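Long-range contact in possible membrane-associated serine protease (PDB 3K6Y), which is the trypsin-like protease domain of a membrane serine protease that is probably required for Mycobacterium tuberculosis to resist acid and oxidative stress: residues A[20-32]-A[142-154]. Sequence-based numbering, arbitrary orientation.
Sequences PVIPVASPDPALV and FTATPARIREAIR
Arg148 leaves its strand with CG trans to the backbone N (chi1 -171°) and bends at chi3 (-52°), which turns its guanidinium edge onto two successive carbonyls of the proline-rich segment 20-32, a loop as far as Asp28. Arg148 NH2 gives a nearly straight bond to Ser26 O (2.9 Å), which lies in the guanidinium plane, whereas Arg148 NE reaches Ala25 O (2.9 Å) from above that carbonyl's plane. Arg150, extended from CG to NE, passes alongside the Ile22 carbonyl and donates NH1 to Ile22 O (2.9 Å, 158° at the hydrogen); Val21 CG2 lies over one face of its guanidinium. Between the two arginines sits Val24, its CG2 against Arg148 CD (3.8 Å). At one end, the side chains of Ile22 and Glu151 cross at about a right angle, and two waters join Glu151 OE1 to Pro20 O and Ile22 N. Towards the other, the Pro146 ring packs against Pro27, Leu31 and Val32, with Val32 CG1 3.7 Å from Pro146 CD, while water 4 links Asp28 N to Ala147 O. Arg148 NH1 also forms a salt bridge with Asp130, so the guanidinium of this strand residue bonds both segment 20-32 and the neighbouring strand 130-135. The segment thus runs along strand 143-157 on the outer surface of the second beta-barrel of this chymotrypsin-like fold, away from the predicted catalytic residues, with strands 130-135 and 167-175 flanking that strand and helix 35-40 following Val32.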
loop_
_atom_site.group_PDB
_atom_site.type_symbol
_atom_site.label_atom_id
_atom_site.label_comp_id
_atom_site.label_asym_id
_atom_site.label_seq_id
_atom_site.Cartn_x
_atom_site.Cartn_y
_atom_site.Cartn_z
ATOM N N PRO A 20 1.172 27.714 20.757
ATOM C CA PRO A 20 2.296 27.771 19.854
ATOM C C PRO A 20 3.308 26.656 20.172
ATOM O O PRO A 20 3.320 26.103 21.285
ATOM C CB PRO A 20 2.896 29.153 20.157
ATOM C CG PRO A 20 1.773 29.933 20.788
ATOM C CD PRO A 20 1.080 28.921 21.595
ATOM N N VAL A 21 4.142 26.322 19.197
ATOM C CA VAL A 21 5.273 25.436 19.488
ATOM C C VAL A 21 6.115 26.125 20.555
ATOM O O VAL A 21 6.206 27.358 20.572
ATOM C CB VAL A 21 6.128 25.090 18.233
ATOM C CG1 VAL A 21 5.282 24.325 17.208
ATOM C CG2 VAL A 21 6.764 26.334 17.611
ATOM N N ILE A 22 6.701 25.354 21.469
ATOM C CA ILE A 22 7.459 25.974 22.557
ATOM C C ILE A 22 8.638 26.764 21.987
ATOM O O ILE A 22 9.463 26.207 21.253
ATOM C CB ILE A 22 7.952 24.944 23.592
ATOM C CG1 ILE A 22 6.773 24.329 24.354
ATOM C CG2 ILE A 22 8.921 25.600 24.575
ATOM C CD1 ILE A 22 7.196 23.426 25.500
ATOM N N PRO A 23 8.726 28.069 22.315
ATOM C CA PRO A 23 9.881 28.827 21.879
ATOM C C PRO A 23 11.141 28.345 22.598
ATOM O O PRO A 23 11.117 28.099 23.813
ATOM C CB PRO A 23 9.560 30.263 22.326
ATOM C CG PRO A 23 8.160 30.272 22.688
ATOM C CD PRO A 23 7.775 28.896 23.078
ATOM N N VAL A 24 12.221 28.184 21.841
ATOM C CA VAL A 24 13.513 27.819 22.410
ATOM C C VAL A 24 14.601 28.586 21.688
ATOM O O VAL A 24 14.384 29.103 20.590
ATOM C CB VAL A 24 13.809 26.288 22.309
ATOM C CG1 VAL A 24 12.780 25.488 23.068
ATOM C CG2 VAL A 24 13.939 25.818 20.834
ATOM N N ALA A 25 15.784 28.636 22.297
ATOM C CA ALA A 25 16.911 29.335 21.685
ATOM C C ALA A 25 17.343 28.734 20.345
ATOM O O ALA A 25 17.110 27.549 20.086
ATOM C CB ALA A 25 18.081 29.375 22.648
ATOM N N SER A 26 17.985 29.534 19.497
ATOM C CA SER A 26 18.517 29.041 18.238
ATOM C C SER A 26 19.453 27.868 18.501
ATOM O O SER A 26 20.157 27.844 19.525
ATOM C CB SER A 26 19.281 30.131 17.488
ATOM O OG SER A 26 18.410 31.146 17.041
ATOM N N PRO A 27 19.455 26.874 17.596
ATOM C CA PRO A 27 20.368 25.744 17.757
ATOM C C PRO A 27 21.817 26.194 17.722
ATOM O O PRO A 27 22.161 27.167 17.041
ATOM C CB PRO A 27 20.067 24.862 16.540
ATOM C CG PRO A 27 18.727 25.307 16.069
ATOM C CD PRO A 27 18.606 26.748 16.397
ATOM N N ASP A 28 22.665 25.483 18.453
ATOM C CA ASP A 28 24.076 25.823 18.512
ATOM C C ASP A 28 24.746 25.445 17.177
ATOM O O ASP A 28 24.832 24.252 16.856
ATOM C CB ASP A 28 24.694 25.060 19.691
ATOM C CG ASP A 28 26.182 25.314 19.854
ATOM O OD1 ASP A 28 26.769 26.021 19.019
ATOM O OD2 ASP A 28 26.758 24.771 20.817
ATOM N N PRO A 29 25.206 26.438 16.380
ATOM C CA PRO A 29 25.770 26.109 15.059
ATOM C C PRO A 29 27.013 25.219 15.127
ATOM O O PRO A 29 27.377 24.567 14.137
ATOM C CB PRO A 29 26.151 27.475 14.479
ATOM C CG PRO A 29 26.250 28.359 15.637
ATOM C CD PRO A 29 25.240 27.898 16.626
ATOM N N ALA A 30 27.668 25.213 16.283
ATOM C CA ALA A 30 28.891 24.435 16.466
ATOM C C ALA A 30 28.626 22.938 16.462
ATOM O O ALA A 30 29.560 22.150 16.321
ATOM C CB ALA A 30 29.619 24.857 17.760
ATOM N N LEU A 31 27.358 22.533 16.591
ATOM C CA LEU A 31 27.025 21.105 16.597
ATOM C C LEU A 31 27.471 20.389 15.326
ATOM O O LEU A 31 27.716 19.187 15.357
ATOM C CB LEU A 31 25.526 20.902 16.841
ATOM C CG LEU A 31 25.051 21.201 18.257
ATOM C CD1 LEU A 31 23.539 21.295 18.329
ATOM C CD2 LEU A 31 25.587 20.148 19.237
ATOM N N VAL A 32 27.589 21.100 14.204
ATOM C CA VAL A 32 28.059 20.468 12.967
ATOM C C VAL A 32 29.438 19.830 13.142
ATOM O O VAL A 32 29.764 18.875 12.442
ATOM C CB VAL A 32 28.093 21.429 11.745
ATOM C CG1 VAL A 32 26.709 21.875 11.389
ATOM C CG2 VAL A 32 29.002 22.634 12.002
ATOM N N PHE A 142 26.212 13.865 2.931
ATOM C CA PHE A 142 25.856 13.793 4.338
ATOM C C PHE A 142 25.950 15.171 4.995
ATOM O O PHE A 142 26.952 15.880 4.794
ATOM C CB PHE A 142 26.779 12.790 5.056
ATOM C CG PHE A 142 26.553 12.715 6.535
ATOM C CD1 PHE A 142 27.361 13.444 7.407
ATOM C CD2 PHE A 142 25.530 11.929 7.065
ATOM C CE1 PHE A 142 27.172 13.377 8.778
ATOM C CE2 PHE A 142 25.337 11.870 8.440
ATOM C CZ PHE A 142 26.166 12.588 9.289
ATOM N N THR A 143 24.932 15.538 5.779
ATOM C CA THR A 143 24.846 16.851 6.422
ATOM C C THR A 143 24.312 16.700 7.834
ATOM O O THR A 143 23.300 16.022 8.055
ATOM C CB THR A 143 23.906 17.784 5.613
ATOM O OG1 THR A 143 24.385 17.864 4.261
ATOM C CG2 THR A 143 23.801 19.184 6.245
ATOM N N ALA A 144 25.005 17.323 8.790
ATOM C CA ALA A 144 24.521 17.443 10.152
ATOM C C ALA A 144 23.843 18.790 10.300
ATOM O O ALA A 144 24.446 19.830 10.002
ATOM C CB ALA A 144 25.676 17.329 11.143
ATOM N N THR A 145 22.611 18.778 10.791
ATOM C CA THR A 145 21.814 19.989 10.960
ATOM C C THR A 145 21.619 20.234 12.442
ATOM O O THR A 145 20.950 19.462 13.115
ATOM C CB THR A 145 20.465 19.848 10.219
ATOM O OG1 THR A 145 20.733 19.674 8.824
ATOM C CG2 THR A 145 19.580 21.073 10.423
ATOM N N PRO A 146 22.202 21.319 12.971
ATOM C CA PRO A 146 22.003 21.604 14.388
ATOM C C PRO A 146 20.526 21.775 14.747
ATOM O O PRO A 146 19.738 22.338 13.954
ATOM C CB PRO A 146 22.768 22.911 14.595
ATOM C CG PRO A 146 23.785 22.934 13.497
ATOM C CD PRO A 146 23.110 22.275 12.319
ATOM N N ALA A 147 20.141 21.312 15.924
ATOM C CA ALA A 147 18.749 21.350 16.327
ATOM C C ALA A 147 18.633 21.524 17.827
ATOM O O ALA A 147 19.609 21.377 18.554
ATOM C CB ALA A 147 18.002 20.077 15.857
ATOM N N ARG A 148 17.434 21.868 18.277
ATOM C CA ARG A 148 17.135 22.013 19.684
ATOM C C ARG A 148 15.746 21.466 19.944
ATOM O O ARG A 148 14.809 21.775 19.204
ATOM C CB ARG A 148 17.270 23.477 20.141
ATOM C CG ARG A 148 17.173 23.627 21.644
ATOM C CD ARG A 148 17.396 25.073 22.177
ATOM N NE ARG A 148 18.639 25.666 21.683
ATOM C CZ ARG A 148 19.853 25.425 22.183
ATOM N NH1 ARG A 148 20.018 24.585 23.202
ATOM N NH2 ARG A 148 20.900 26.019 21.642
ATOM N N ILE A 149 15.592 20.675 20.994
ATOM C CA ILE A 149 14.286 20.128 21.342
ATOM C C ILE A 149 13.353 21.250 21.779
ATOM O O ILE A 149 13.726 22.083 22.621
ATOM C CB ILE A 149 14.366 19.091 22.493
ATOM C CG1 ILE A 149 15.228 17.877 22.105
ATOM C CG2 ILE A 149 12.978 18.641 22.943
ATOM C CD1 ILE A 149 14.604 16.968 21.013
ATOM N N ARG A 150 12.132 21.270 21.233
ATOM C CA ARG A 150 11.080 22.142 21.775
ATOM C C ARG A 150 10.247 21.395 22.802
ATOM O O ARG A 150 10.153 21.831 23.944
ATOM C CB ARG A 150 10.176 22.697 20.671
ATOM C CG ARG A 150 10.857 23.550 19.637
ATOM C CD ARG A 150 9.804 24.069 18.682
ATOM N NE ARG A 150 10.350 24.789 17.548
ATOM C CZ ARG A 150 10.711 26.074 17.562
ATOM N NH1 ARG A 150 10.639 26.777 18.686
ATOM N NH2 ARG A 150 11.162 26.654 16.467
ATOM N N GLU A 151 9.625 20.284 22.414
ATOM C CA GLU A 151 8.643 19.629 23.259
ATOM C C GLU A 151 8.338 18.234 22.734
ATOM O O GLU A 151 8.361 18.024 21.523
ATOM C CB GLU A 151 7.354 20.469 23.225
ATOM C CG GLU A 151 6.280 20.122 24.225
ATOM C CD GLU A 151 5.033 20.996 24.067
ATOM O OE1 GLU A 151 4.882 21.685 23.024
ATOM O OE2 GLU A 151 4.193 20.982 24.989
ATOM N N ALA A 152 8.044 17.297 23.632
ATOM C CA ALA A 152 7.404 16.028 23.251
ATOM C C ALA A 152 5.890 16.260 23.273
ATOM O O ALA A 152 5.355 16.742 24.273
ATOM C CB ALA A 152 7.793 14.919 24.216
ATOM N N ILE A 153 5.211 15.950 22.171
ATOM C CA ILE A 153 3.759 16.170 22.040
ATOM C C ILE A 153 3.090 14.931 21.448
ATOM O O ILE A 153 3.761 14.109 20.834
ATOM C CB ILE A 153 3.417 17.393 21.130
ATOM C CG1 ILE A 153 3.943 17.209 19.702
ATOM C CG2 ILE A 153 3.933 18.694 21.737
ATOM C CD1 ILE A 153 3.280 18.103 18.653
ATOM N N ARG A 154 1.777 14.809 21.618
ATOM C CA ARG A 154 0.976 13.810 20.918
ATOM C C ARG A 154 0.322 14.505 19.740
ATOM O O ARG A 154 -0.547 15.374 19.912
ATOM C CB ARG A 154 -0.103 13.215 21.834
ATOM C CG ARG A 154 0.399 12.182 22.824
ATOM C CD ARG A 154 -0.564 10.989 22.929
ATOM N NE ARG A 154 -0.444 10.111 21.765
ATOM C CZ ARG A 154 0.205 8.947 21.748
ATOM N NH1 ARG A 154 0.788 8.478 22.850
ATOM N NH2 ARG A 154 0.264 8.246 20.625
HETATM O O HOH W 1 2.726 23.633 22.216
HETATM O O HOH W 2 5.856 22.364 20.417
HETATM O O HOH W 3 11.622 29.605 18.835
HETATM O O HOH W 4 21.145 23.372 19.900
#